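Local coordinates for spectinomycin 9-adenylyltransferase (Enterococcus faecalis, PDB 6SXJ), which transfers an adenylyl group from ATP to the 9-hydroxyl of spectinomycin, releasing diphosphate and giving the bacterium resistance to this antibiotic, at residues K24-G29 with V52-L57; K68-S73 with F106-W111; W98-K103 with D129-L134; L216-R221 with N242-Y247. One frame throughout, in Å; residues are numbered along the deposited sequence.

Contact 1: residues K24-G29 with V52-L57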
loop_
_atom_site.group_PDB
_atom_site.type_symbol
_atom_site.label_atom_id
_atom_site.label_comp_id
_atom_site.label_asym_id
_atom_site.label_seq_id
_atom_site.Cartn_x
_atom_site.Cartn_y
_atom_site.Cartn_z
ATOM N N LYS A 24 19.401 -11.998 8.383
ATOM C CA LYS A 24 19.930 -13.253 8.940
ATOM C C LYS A 24 18.841 -13.899 9.803
ATOM O O LYS A 24 17.718 -14.078 9.324
ATOM C CB LYS A 24 21.245 -12.957 9.648
ATOM C CG LYS A 24 22.358 -12.467 8.727
ATOM C CD LYS A 24 23.276 -11.473 9.440
ATOM C CE LYS A 24 24.146 -10.689 8.458
ATOM N NZ LYS A 24 24.275 -9.243 8.814
ATOM N N ASN A 25 19.125 -14.254 11.057
ATOM C CA ASN A 25 18.168 -14.997 11.872
ATOM C C ASN A 25 17.089 -14.119 12.493
ATOM O O ASN A 25 16.210 -14.647 13.185
ATOM C CB ASN A 25 18.897 -15.754 12.983
ATOM C CG ASN A 25 19.594 -17.002 12.480
ATOM O OD1 ASN A 25 20.816 -17.115 12.562
ATOM N ND2 ASN A 25 18.819 -17.946 11.952
ATOM N N ASN A 26 17.128 -12.805 12.280
ATOM C CA ASN A 26 16.039 -11.951 12.736
ATOM C C ASN A 26 14.804 -12.057 11.853
ATOM O O ASN A 26 13.743 -11.559 12.244
ATOM C CB ASN A 26 16.504 -10.494 12.792
ATOM C CG ASN A 26 15.543 -9.603 13.556
ATOM O OD1 ASN A 26 14.792 -10.068 14.414
ATOM N ND2 ASN A 26 15.558 -8.314 13.241
ATOM N N LEU A 27 14.910 -12.708 10.694
ATOM C CA LEU A 27 13.832 -12.756 9.715
ATOM C C LEU A 27 12.927 -13.943 10.010
ATOM O O LEU A 27 13.371 -15.095 9.956
ATOM C CB LEU A 27 14.396 -12.854 8.297
ATOM C CG LEU A 27 13.398 -13.061 7.157
ATOM C CD1 LEU A 27 12.475 -11.836 7.070
ATOM C CD2 LEU A 27 14.104 -13.307 5.821
ATOM N N ILE A 28 11.659 -13.665 10.307
ATOM C CA ILE A 28 10.686 -14.721 10.566
ATOM C C ILE A 28 9.987 -15.161 9.286
ATOM O O ILE A 28 9.813 -16.358 9.035
ATOM C CB ILE A 28 9.665 -14.251 11.621
ATOM C CG1 ILE A 28 10.372 -13.923 12.934
ATOM C CG2 ILE A 28 8.609 -15.324 11.838
ATOM C CD1 ILE A 28 9.439 -13.459 14.019
ATOM N N GLY A 29 9.556 -14.217 8.460
ATOM C CA GLY A 29 8.814 -14.571 7.271
ATOM C C GLY A 29 8.841 -13.448 6.256
ATOM O O GLY A 29 8.925 -12.271 6.614
ATOM N N VAL A 52 8.280 -9.913 8.476
ATOM C CA VAL A 52 8.117 -10.014 9.919
ATOM C C VAL A 52 9.448 -10.418 10.531
ATOM O O VAL A 52 10.100 -11.355 10.054
ATOM C CB VAL A 52 7.018 -11.019 10.303
ATOM C CG1 VAL A 52 6.854 -11.065 11.818
ATOM C CG2 VAL A 52 5.706 -10.646 9.634
ATOM N N VAL A 53 9.828 -9.728 11.607
ATOM C CA VAL A 53 11.103 -9.913 12.279
ATOM C C VAL A 53 10.838 -10.111 13.766
ATOM O O VAL A 53 9.733 -9.894 14.261
ATOM C CB VAL A 53 12.055 -8.721 12.054
ATOM C CG1 VAL A 53 12.466 -8.646 10.593
ATOM C CG2 VAL A 53 11.397 -7.420 12.506
ATOM N N SER A 54 11.879 -10.536 14.477
ATOM C CA SER A 54 11.767 -10.791 15.906
ATOM C C SER A 54 12.074 -9.555 16.744
ATOM O O SER A 54 11.344 -9.265 17.696
ATOM C CB SER A 54 12.708 -11.930 16.306
ATOM O OG SER A 54 12.112 -13.193 16.062
ATOM N N GLU A 55 13.135 -8.830 16.412
ATOM C CA GLU A 55 13.609 -7.690 17.180
ATOM C C GLU A 55 13.829 -6.497 16.267
ATOM O O GLU A 55 13.922 -6.646 15.042
ATOM C CB GLU A 55 14.923 -8.014 17.906
ATOM C CG GLU A 55 14.827 -9.146 18.909
ATOM C CD GLU A 55 16.009 -10.085 18.824
ATOM O OE1 GLU A 55 17.129 -9.606 18.541
ATOM O OE2 GLU A 55 15.814 -11.301 19.040
ATOM N N PRO A 56 13.932 -5.294 16.834
ATOM C CA PRO A 56 14.156 -4.102 16.009
ATOM C C PRO A 56 15.415 -4.216 15.164
ATOM O O PRO A 56 16.305 -5.033 15.414
ATOM C CB PRO A 56 14.280 -2.970 17.038
ATOM C CG PRO A 56 13.527 -3.461 18.235
ATOM C CD PRO A 56 13.735 -4.958 18.258
ATOM N N LEU A 57 15.476 -3.373 14.141
ATOM C CA LEU A 57 16.619 -3.310 13.248
ATOM C C LEU A 57 17.456 -2.081 13.570
ATOM O O LEU A 57 16.921 -0.986 13.780
ATOM C CB LEU A 57 16.170 -3.259 11.789
ATOM C CG LEU A 57 15.116 -4.272 11.343
ATOM C CD1 LEU A 57 15.047 -4.261 9.827
ATOM C CD2 LEU A 57 15.426 -5.657 11.867
#

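Contact 2: residues K68-S73 with F106-W111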
loop_
_atom_site.group_PDB
_atom_site.type_symbol
_atom_site.label_atom_id
_atom_site.label_comp_id
_atom_site.label_asym_id
_atom_site.label_seq_id
_atom_site.Cartn_x
_atom_site.Cartn_y
_atom_site.Cartn_z
ATOM N N LYS A 68 20.251 -1.609 -0.833
ATOM C CA LYS A 68 20.179 -2.801 -1.670
ATOM C C LYS A 68 18.852 -2.904 -2.409
ATOM O O LYS A 68 18.801 -3.482 -3.500
ATOM C CB LYS A 68 20.415 -4.049 -0.813
ATOM C CG LYS A 68 21.866 -4.236 -0.353
ATOM C CD LYS A 68 22.853 -3.959 -1.487
ATOM C CE LYS A 68 24.288 -3.968 -1.011
ATOM N NZ LYS A 68 24.856 -5.341 -1.053
ATOM N N ILE A 69 17.774 -2.344 -1.860
ATOM C CA ILE A 69 16.507 -2.441 -2.577
ATOM C C ILE A 69 16.429 -1.408 -3.696
ATOM O O ILE A 69 15.809 -1.656 -4.739
ATOM C CB ILE A 69 15.315 -2.300 -1.618
ATOM C CG1 ILE A 69 15.281 -3.486 -0.652
ATOM C CG2 ILE A 69 14.024 -2.217 -2.421
ATOM C CD1 ILE A 69 14.094 -3.473 0.289
ATOM N N ARG A 70 17.048 -0.248 -3.508
ATOM C CA ARG A 70 16.836 0.851 -4.441
ATOM C C ARG A 70 17.202 0.510 -5.877
ATOM O O ARG A 70 16.448 0.909 -6.784
ATOM C CB ARG A 70 17.626 2.079 -3.964
ATOM C CG ARG A 70 17.803 3.161 -5.019
ATOM C CD ARG A 70 18.270 4.473 -4.393
ATOM N NE ARG A 70 19.324 4.245 -3.409
ATOM C CZ ARG A 70 19.513 4.988 -2.325
ATOM N NH1 ARG A 70 18.716 6.017 -2.078
ATOM N NH2 ARG A 70 20.504 4.704 -1.490
ATOM N N PRO A 71 18.305 -0.187 -6.165
ATOM C CA PRO A 71 18.675 -0.417 -7.572
ATOM C C PRO A 71 17.719 -1.334 -8.309
ATOM O O PRO A 71 17.677 -1.296 -9.546
ATOM C CB PRO A 71 20.073 -1.050 -7.485
ATOM C CG PRO A 71 20.473 -1.002 -6.021
ATOM C CD PRO A 71 19.215 -0.879 -5.233
ATOM N N ILE A 72 16.957 -2.161 -7.599
ATOM C CA ILE A 72 16.141 -3.187 -8.228
ATOM C C ILE A 72 14.668 -2.823 -8.215
ATOM O O ILE A 72 13.826 -3.648 -8.583
ATOM C CB ILE A 72 16.371 -4.554 -7.571
ATOM C CG1 ILE A 72 16.010 -4.509 -6.090
ATOM C CG2 ILE A 72 17.822 -4.974 -7.713
ATOM C CD1 ILE A 72 15.730 -5.882 -5.503
ATOM N N SER A 73 14.327 -1.614 -7.790
ATOM C CA SER A 73 12.950 -1.158 -7.787
ATOM C C SER A 73 12.776 -0.088 -8.851
ATOM O O SER A 73 13.695 0.693 -9.106
ATOM C CB SER A 73 12.558 -0.603 -6.407
ATOM O OG SER A 73 11.421 0.234 -6.470
ATOM N N PHE A 106 9.808 -0.335 9.718
ATOM C CA PHE A 106 10.584 0.090 8.565
ATOM C C PHE A 106 9.677 0.051 7.352
ATOM O O PHE A 106 8.777 -0.790 7.261
ATOM C CB PHE A 106 11.807 -0.810 8.351
ATOM C CG PHE A 106 12.557 -0.531 7.080
ATOM C CD1 PHE A 106 13.517 0.460 7.037
ATOM C CD2 PHE A 106 12.307 -1.271 5.924
ATOM C CE1 PHE A 106 14.215 0.720 5.875
ATOM C CE2 PHE A 106 12.999 -1.012 4.754
ATOM C CZ PHE A 106 13.959 -0.015 4.733
ATOM N N ILE A 107 9.923 0.966 6.423
ATOM C CA ILE A 107 9.187 0.999 5.168
ATOM C C ILE A 107 10.161 1.361 4.058
ATOM O O ILE A 107 10.830 2.398 4.132
ATOM C CB ILE A 107 8.019 1.998 5.208
ATOM C CG1 ILE A 107 7.415 2.174 3.811
ATOM C CG2 ILE A 107 8.488 3.340 5.767
ATOM C CD1 ILE A 107 6.588 0.965 3.330
ATOM N N TYR A 108 10.236 0.511 3.032
ATOM C CA TYR A 108 10.781 0.902 1.743
ATOM C C TYR A 108 9.620 1.292 0.842
ATOM O O TYR A 108 8.654 0.532 0.705
ATOM C CB TYR A 108 11.598 -0.197 1.052
ATOM C CG TYR A 108 12.228 0.364 -0.211
ATOM C CD1 TYR A 108 13.517 0.886 -0.198
ATOM C CD2 TYR A 108 11.511 0.435 -1.398
ATOM C CE1 TYR A 108 14.078 1.437 -1.339
ATOM C CE2 TYR A 108 12.062 0.980 -2.535
ATOM C CZ TYR A 108 13.343 1.488 -2.500
ATOM O OH TYR A 108 13.886 2.040 -3.639
ATOM N N GLY A 109 9.723 2.467 0.226
ATOM C CA GLY A 109 8.708 2.977 -0.675
ATOM C C GLY A 109 9.276 4.083 -1.541
ATOM O O GLY A 109 10.052 4.912 -1.052
ATOM N N GLU A 110 8.904 4.113 -2.822
ATOM C CA GLU A 110 9.528 5.050 -3.745
ATOM C C GLU A 110 9.094 6.487 -3.500
ATOM O O GLU A 110 9.835 7.403 -3.863
ATOM C CB GLU A 110 9.217 4.656 -5.190
ATOM C CG GLU A 110 9.966 3.417 -5.664
ATOM C CD GLU A 110 11.471 3.583 -5.610
ATOM O OE1 GLU A 110 11.964 4.706 -5.857
ATOM O OE2 GLU A 110 12.167 2.594 -5.297
ATOM N N TRP A 111 7.916 6.711 -2.908
ATOM C CA TRP A 111 7.520 8.067 -2.534
ATOM C C TRP A 111 8.468 8.681 -1.515
ATOM O O TRP A 111 8.400 9.892 -1.280
ATOM C CB TRP A 111 6.096 8.083 -1.970
ATOM C CG TRP A 111 5.936 7.306 -0.694
ATOM C CD1 TRP A 111 6.013 7.791 0.574
ATOM C CD2 TRP A 111 5.668 5.904 -0.570
ATOM N NE1 TRP A 111 5.818 6.779 1.482
ATOM C CE2 TRP A 111 5.596 5.613 0.804
ATOM C CE3 TRP A 111 5.473 4.870 -1.492
ATOM C CZ2 TRP A 111 5.348 4.332 1.281
ATOM C CZ3 TRP A 111 5.229 3.601 -1.017
ATOM C CH2 TRP A 111 5.168 3.339 0.355
#

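Contact 3: residues W98-K103 with D129-L134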
loop_
_atom_site.group_PDB
_atom_site.type_symbol
_atom_site.label_atom_id
_atom_site.label_comp_id
_atom_site.label_asym_id
_atom_site.label_seq_id
_atom_site.Cartn_x
_atom_site.Cartn_y
_atom_site.Cartn_z
ATOM N N TRP A 98 -3.195 -6.535 20.182
ATOM C CA TRP A 98 -3.474 -5.710 19.015
ATOM C C TRP A 98 -3.889 -4.308 19.447
ATOM O O TRP A 98 -4.678 -4.134 20.380
ATOM C CB TRP A 98 -4.572 -6.328 18.153
ATOM C CG TRP A 98 -4.996 -5.402 17.051
ATOM C CD1 TRP A 98 -6.176 -4.728 16.955
ATOM C CD2 TRP A 98 -4.225 -5.025 15.904
ATOM N NE1 TRP A 98 -6.195 -3.964 15.814
ATOM C CE2 TRP A 98 -5.004 -4.124 15.154
ATOM C CE3 TRP A 98 -2.949 -5.360 15.438
ATOM C CZ2 TRP A 98 -4.559 -3.569 13.952
ATOM C CZ3 TRP A 98 -2.507 -4.802 14.250
ATOM C CH2 TRP A 98 -3.310 -3.915 13.522
ATOM N N ASN A 99 -3.344 -3.302 18.767
ATOM C CA ASN A 99 -3.665 -1.912 19.079
ATOM C C ASN A 99 -3.640 -1.099 17.797
ATOM O O ASN A 99 -2.621 -1.076 17.098
ATOM C CB ASN A 99 -2.678 -1.328 20.094
ATOM C CG ASN A 99 -2.882 0.164 20.310
ATOM O OD1 ASN A 99 -2.278 0.994 19.626
ATOM N ND2 ASN A 99 -3.740 0.510 21.263
ATOM N N HIS A 100 -4.746 -0.435 17.495
ATOM C CA HIS A 100 -4.778 0.479 16.360
ATOM C C HIS A 100 -4.482 1.900 16.831
ATOM O O HIS A 100 -5.103 2.368 17.796
ATOM C CB HIS A 100 -6.131 0.438 15.674
ATOM C CG HIS A 100 -6.267 1.428 14.563
ATOM N ND1 HIS A 100 -5.700 1.237 13.321
ATOM C CD2 HIS A 100 -6.895 2.625 14.508
ATOM C CE1 HIS A 100 -5.977 2.271 12.550
ATOM N NE2 HIS A 100 -6.703 3.127 13.245
ATOM N N PRO A 101 -3.550 2.624 16.186
ATOM C CA PRO A 101 -2.757 2.223 15.013
ATOM C C PRO A 101 -1.541 1.371 15.377
ATOM O O PRO A 101 -0.992 1.540 16.461
ATOM C CB PRO A 101 -2.330 3.564 14.412
ATOM C CG PRO A 101 -2.224 4.479 15.589
ATOM C CD PRO A 101 -3.199 3.979 16.649
ATOM N N PRO A 102 -1.129 0.465 14.491
ATOM C CA PRO A 102 -0.058 -0.472 14.844
ATOM C C PRO A 102 1.329 0.120 14.637
ATOM O O PRO A 102 1.524 1.126 13.953
ATOM C CB PRO A 102 -0.300 -1.657 13.900
ATOM C CG PRO A 102 -0.953 -1.042 12.694
ATOM C CD PRO A 102 -1.710 0.179 13.163
ATOM N N LYS A 103 2.304 -0.539 15.257
ATOM C CA LYS A 103 3.694 -0.138 15.131
ATOM C C LYS A 103 4.320 -0.714 13.864
ATOM O O LYS A 103 4.110 -1.879 13.514
ATOM C CB LYS A 103 4.483 -0.586 16.362
ATOM C CG LYS A 103 4.165 0.202 17.649
ATOM C CD LYS A 103 4.634 -0.575 18.884
ATOM C CE LYS A 103 3.760 -0.309 20.108
ATOM N NZ LYS A 103 3.496 -1.556 20.897
ATOM N N ASP A 129 -2.630 3.195 8.410
ATOM C CA ASP A 129 -2.877 2.508 7.149
ATOM C C ASP A 129 -2.407 1.061 7.200
ATOM O O ASP A 129 -2.947 0.209 6.486
ATOM C CB ASP A 129 -2.183 3.246 6.006
ATOM C CG ASP A 129 -2.988 4.423 5.501
ATOM O OD1 ASP A 129 -4.233 4.350 5.539
ATOM O OD2 ASP A 129 -2.379 5.425 5.070
ATOM N N LEU A 130 -1.401 0.766 8.025
ATOM C CA LEU A 130 -0.910 -0.600 8.145
ATOM C C LEU A 130 -1.982 -1.543 8.671
ATOM O O LEU A 130 -1.907 -2.755 8.432
ATOM C CB LEU A 130 0.320 -0.625 9.052
ATOM C CG LEU A 130 0.941 -1.990 9.336
ATOM C CD1 LEU A 130 1.472 -2.649 8.073
ATOM C CD2 LEU A 130 2.047 -1.823 10.364
ATOM N N THR A 131 -2.983 -1.022 9.375
ATOM C CA THR A 131 -4.073 -1.885 9.814
ATOM C C THR A 131 -4.848 -2.449 8.629
ATOM O O THR A 131 -5.355 -3.573 8.693
ATOM C CB THR A 131 -5.014 -1.119 10.750
ATOM O OG1 THR A 131 -4.358 -0.903 12.004
ATOM C CG2 THR A 131 -6.300 -1.906 10.982
ATOM N N ILE A 132 -4.981 -1.674 7.556
ATOM C CA ILE A 132 -5.664 -2.166 6.364
ATOM C C ILE A 132 -4.777 -3.145 5.610
ATOM O O ILE A 132 -5.275 -4.102 5.001
ATOM C CB ILE A 132 -6.065 -0.977 5.478
ATOM C CG1 ILE A 132 -6.779 0.088 6.315
ATOM C CG2 ILE A 132 -6.962 -1.425 4.345
ATOM C CD1 ILE A 132 -6.936 1.415 5.601
ATOM N N MET A 133 -3.463 -2.923 5.638
ATOM C CA MET A 133 -2.532 -3.828 4.980
ATOM C C MET A 133 -2.510 -5.178 5.678
ATOM O O MET A 133 -2.686 -6.223 5.038
ATOM C CB MET A 133 -1.137 -3.205 4.966
ATOM C CG MET A 133 -1.115 -1.774 4.470
ATOM S SD MET A 133 0.501 -0.999 4.581
ATOM C CE MET A 133 1.591 -2.357 4.136
ATOM N N LEU A 134 -2.299 -5.174 6.994
ATOM C CA LEU A 134 -2.295 -6.425 7.744
ATOM C C LEU A 134 -3.622 -7.153 7.592
ATOM O O LEU A 134 -3.659 -8.388 7.522
ATOM C CB LEU A 134 -1.992 -6.152 9.216
ATOM C CG LEU A 134 -0.652 -5.480 9.524
ATOM C CD1 LEU A 134 -0.500 -5.231 11.019
ATOM C CD2 LEU A 134 0.495 -6.328 9.002
#

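Contact 4: residues L216-R221 with N242-Y247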
loop_
_atom_site.group_PDB
_atom_site.type_symbol
_atom_site.label_atom_id
_atom_site.label_comp_id
_atom_site.label_asym_id
_atom_site.label_seq_id
_atom_site.Cartn_x
_atom_site.Cartn_y
_atom_site.Cartn_z
ATOM N N LEU A 216 -23.759 11.345 -12.876
ATOM C CA LEU A 216 -22.977 11.513 -14.098
ATOM C C LEU A 216 -21.734 12.374 -13.899
ATOM O O LEU A 216 -20.615 11.946 -14.211
ATOM C CB LEU A 216 -23.868 12.121 -15.191
ATOM C CG LEU A 216 -23.161 12.566 -16.476
ATOM C CD1 LEU A 216 -22.697 11.339 -17.272
ATOM C CD2 LEU A 216 -24.061 13.454 -17.326
ATOM N N GLU A 217 -21.915 13.606 -13.412
ATOM C CA GLU A 217 -20.782 14.520 -13.290
ATOM C C GLU A 217 -19.640 13.877 -12.513
ATOM O O GLU A 217 -18.466 14.034 -12.869
ATOM C CB GLU A 217 -21.228 15.826 -12.622
ATOM C CG GLU A 217 -21.531 15.739 -11.131
ATOM C CD GLU A 217 -21.620 17.126 -10.484
ATOM O OE1 GLU A 217 -22.555 17.372 -9.685
ATOM O OE2 GLU A 217 -20.751 17.972 -10.783
ATOM N N HIS A 218 -19.970 13.138 -11.453
ATOM C CA HIS A 218 -18.953 12.471 -10.652
ATOM C C HIS A 218 -18.401 11.246 -11.373
ATOM O O HIS A 218 -17.192 11.000 -11.342
ATOM C CB HIS A 218 -19.539 12.076 -9.295
ATOM C CG HIS A 218 -20.004 13.242 -8.476
ATOM N ND1 HIS A 218 -19.298 14.424 -8.391
ATOM C CD2 HIS A 218 -21.104 13.405 -7.705
ATOM C CE1 HIS A 218 -19.945 15.265 -7.607
ATOM N NE2 HIS A 218 -21.044 14.671 -7.178
ATOM N N ARG A 219 -19.267 10.476 -12.034
ATOM C CA ARG A 219 -18.796 9.351 -12.834
ATOM C C ARG A 219 -17.821 9.815 -13.910
ATOM O O ARG A 219 -16.730 9.256 -14.059
ATOM C CB ARG A 219 -19.982 8.631 -13.467
ATOM C CG ARG A 219 -19.619 7.845 -14.714
ATOM C CD ARG A 219 -20.665 6.792 -15.004
ATOM N NE ARG A 219 -21.798 7.327 -15.756
ATOM C CZ ARG A 219 -23.052 7.344 -15.315
ATOM N NH1 ARG A 219 -23.350 6.861 -14.113
ATOM N NH2 ARG A 219 -24.010 7.849 -16.080
ATOM N N GLU A 220 -18.204 10.838 -14.674
ATOM C CA GLU A 220 -17.302 11.397 -15.677
ATOM C C GLU A 220 -15.911 11.635 -15.092
ATOM O O GLU A 220 -14.904 11.207 -15.665
ATOM C CB GLU A 220 -17.881 12.704 -16.232
ATOM C CG GLU A 220 -18.868 12.534 -17.386
ATOM C CD GLU A 220 -19.559 13.841 -17.771
ATOM O OE1 GLU A 220 -20.775 13.812 -18.067
ATOM O OE2 GLU A 220 -18.891 14.899 -17.776
ATOM N N ARG A 221 -15.836 12.304 -13.934
ATOM C CA ARG A 221 -14.531 12.616 -13.352
ATOM C C ARG A 221 -13.839 11.368 -12.810
ATOM O O ARG A 221 -12.608 11.259 -12.889
ATOM C CB ARG A 221 -14.687 13.672 -12.251
ATOM C CG ARG A 221 -14.860 15.099 -12.779
ATOM C CD ARG A 221 -14.819 16.147 -11.672
ATOM N NE ARG A 221 -16.048 16.182 -10.881
ATOM C CZ ARG A 221 -17.057 17.027 -11.092
ATOM N NH1 ARG A 221 -16.995 17.912 -12.079
ATOM N NH2 ARG A 221 -18.135 16.988 -10.319
ATOM N N ASN A 242 -13.083 18.986 -6.488
ATOM C CA ASN A 242 -13.631 19.194 -5.155
ATOM C C ASN A 242 -14.995 18.528 -5.012
ATOM O O ASN A 242 -15.272 17.873 -4.000
ATOM C CB ASN A 242 -13.721 20.695 -4.866
ATOM C CG ASN A 242 -14.289 21.479 -6.031
ATOM O OD1 ASN A 242 -13.831 21.347 -7.168
ATOM N ND2 ASN A 242 -15.298 22.302 -5.753
ATOM N N LEU A 243 -15.849 18.657 -6.028
ATOM C CA LEU A 243 -17.217 18.154 -5.922
ATOM C C LEU A 243 -17.247 16.642 -5.767
ATOM O O LEU A 243 -17.987 16.102 -4.935
ATOM C CB LEU A 243 -18.018 18.581 -7.151
ATOM C CG LEU A 243 -17.927 20.077 -7.445
ATOM C CD1 LEU A 243 -18.679 20.449 -8.698
ATOM C CD2 LEU A 243 -18.451 20.862 -6.249
ATOM N N THR A 244 -16.463 15.934 -6.579
ATOM C CA THR A 244 -16.473 14.477 -6.502
ATOM C C THR A 244 -15.847 13.993 -5.201
ATOM O O THR A 244 -16.348 13.054 -4.574
ATOM C CB THR A 244 -15.743 13.886 -7.709
ATOM O OG1 THR A 244 -16.445 14.224 -8.912
ATOM C CG2 THR A 244 -15.654 12.386 -7.590
ATOM N N ILE A 245 -14.738 14.612 -4.787
ATOM C CA ILE A 245 -14.159 14.300 -3.481
ATOM C C ILE A 245 -15.227 14.428 -2.402
ATOM O O ILE A 245 -15.418 13.527 -1.572
ATOM C CB ILE A 245 -12.958 15.223 -3.199
ATOM C CG1 ILE A 245 -11.824 14.949 -4.194
ATOM C CG2 ILE A 245 -12.466 15.048 -1.770
ATOM C CD1 ILE A 245 -10.903 13.819 -3.778
ATOM N N ASN A 246 -15.937 15.561 -2.396
ATOM C CA ASN A 246 -17.022 15.757 -1.442
ATOM C C ASN A 246 -18.067 14.658 -1.584
ATOM O O ASN A 246 -18.487 14.051 -0.593
ATOM C CB ASN A 246 -17.654 17.135 -1.647
ATOM C CG ASN A 246 -16.734 18.265 -1.229
ATOM O OD1 ASN A 246 -15.757 18.048 -0.507
ATOM N ND2 ASN A 246 -17.037 19.482 -1.686
ATOM N N TYR A 247 -18.480 14.376 -2.821
ATOM C CA TYR A 247 -19.463 13.324 -3.050
ATOM C C TYR A 247 -18.978 11.986 -2.504
ATOM O O TYR A 247 -19.696 11.303 -1.761
ATOM C CB TYR A 247 -19.760 13.201 -4.545
ATOM C CG TYR A 247 -20.450 11.902 -4.890
ATOM C CD1 TYR A 247 -21.789 11.712 -4.575
ATOM C CD2 TYR A 247 -19.764 10.855 -5.506
ATOM C CE1 TYR A 247 -22.433 10.533 -4.868
ATOM C CE2 TYR A 247 -20.407 9.665 -5.810
ATOM C CZ TYR A 247 -21.745 9.512 -5.485
ATOM O OH TYR A 247 -22.411 8.341 -5.771
#

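Contact 1: residues K24-G29 with V52-L57
A classic beta bulge marks this end of the antiparallel pairing between strands 27-33 and 47-53, with Ile28 and Gly29 both facing Val52. The Val52 carbonyl receives the backbone N of Ile28 (N to O, 2.8 Å) and, more weakly, that of Gly29, while Val52 N returns a bond to Gly29 O at 3.1 Å. Just before the bulge, the side chain of Asn26 takes over from the strand. With CG anti to the backbone nitrogen (chi1 -167°), its amide reaches the turn that follows Val53. Glu55 N meets Asn26 OD1 at 2.9 Å, in the carbonyl plane and on a lone pair; Ser54 N reaches the same OD1 at 3.0 Å from 44° above that plane and is also bonded to Asn26 O. At the other end, Asn26 ND2 bonds to Glu55 O (2.9 Å), which lies close to the plane of the Asn26 amide. Ile28 CD1 lies against Ser54 OG, and Leu57 brings CD2 close to Asn26 ND2. Because OD1 takes two N-H groups while ND2 serves a carbonyl, the Asn26 amide is fixed in its rotation and ties the turn to the strand, much as a backbone pair might.

Contact 2: residues K68-S73 with F106-W111
Ile69 sits over one face of the Tyr108 ring, and the tyrosine can be followed outward from the end of strand 103-108. Its CB passes 4.2 Å from Ile69 CD1. The ring comes next, directed at the helix. Ile69 CG2 stands above the ring centre, 3.5 Å from the centroid and only 2° off the normal, a CH-pi contact that leaves this methyl almost equally far from all six ring carbons. Beyond the ring, Tyr108 OH comes 3.3 Å from Arg70 CA and brushes Arg70 CB, while the guanidinium of Arg70 leads off to Gln113. The hydroxyl ends on its own segment: Tyr108 OH is modelled only 2.5 Å from Glu110 OE2, so short that the exact length is doubtful, with the carboxylate oxygen at the edge of the ring and in its plane. Ser73 OG lies 2.7 Å from that same Glu110 OE2, so two hydroxyls converge on one buried carboxylate oxygen, and Gln113 bonds Glu110 OE1. Helix 59-69 belongs to the crossover between the adjacent parallel strands 47-53 and 85-91; its C-terminal end is here laid over the next strand, 103-108, in the alpha/beta layering of the nucleotidyltransferase domain.

Contact 3: residues W98-K103 with D129-L134
His100 and Thr131 approach at about a right angle, the imidazole presenting its edge to the threonine hydroxyl. His100 ND1 and Thr131 OG1 are 2.8 Å apart in a hydrogen bond that lies in the ring plane; either could be the donor. Pro101, behind a cis peptide bond, lays its CB over one face of the same imidazole. Thr131 OG1 is hemmed in by carbon as well: Pro102 CD comes within 3.1 Å of it, again with the two side chains crosswise, and Trp98 CZ2 lies 3.3 Å from it with the hydroxyl near the indole plane. The loop carrying these residues links strands 85-91 and 103-108 of the nucleotidyltransferase sheet, and here it is pressed against the first turns of helix 130-139. A chi1 of 172° swings the Trp98 indole away from its own backbone N and out to the helix; its NE1 is bonded to Asp161 of helix 159-173. The far rim of the indole turns an edge to Leu134, Trp98 CZ3 resting 3.8 Å from Leu134 CD1. Nearby, Pro102 CG packs at 3.9 Å against Leu130 CD2, a methyl that also touches the carbonyl oxygen of Lys103.

Contact 4: residues L216-R221 with N242-Y247
Helices 216-229 and 241-253 cross steeply, their short segments at -106° with axes 9.5 Å apart, and His218 and Thr244 bring their backbones together with CA atoms separated by 5.2 Å. Both helices belong to the all-helical C-terminal domain of the aminoglycoside adenylyltransferases. Thr244 OG1 is the polar centre of the crossing. Arg221 NE donates to Thr244 OG1 at 2.8 Å, almost straight and in the guanidinium plane, and His218 ND1 shares a hydrogen bond with the same oxygen at 2.9 Å in which either partner may be the donor. The guanidinium is also held from its own helix by a salt bridge, Arg221 NH2 to Glu217 OE2 at 2.8 Å, while Leu243 CB packs beside NH2. The His218 imidazole is sandwiched: Glu217 CG covers one face, and Tyr247 the other. The two rings are near parallel, at 15°, but slid so far that they barely overlap. The Tyr247 hydroxyl continues to Ser214 and Arg251. The tyrosine methylene also sits over this face of the imidazole, with Tyr247 CB 3.5 Å from the centroid of the His218 ring.

Overall arrangement
Contacts 1 and 2 lie within the nucleotidyltransferase domain and reach the same mixed sheet, their centres 18 Å apart: contact 1 pairs strands 27-33 and 47-53, and the chain then runs on into helix 59-69, which leads to contact 2. Contacts 2 and 3 interleave along the sequence, since 98-103 falls between the two segments of contact 2 and 106-111 between those of contact 3; their centres are 21 Å apart. Contact 4 comes last, about 45 Å from contact 1 and 30 Å from contact 3, centre to centre. Contacts 1 to 3 thus sit on or beside the sheet and contact 4 in the helical domain, reflecting an enzyme built from a nucleotidyltransferase domain joined to a helical C-terminal one.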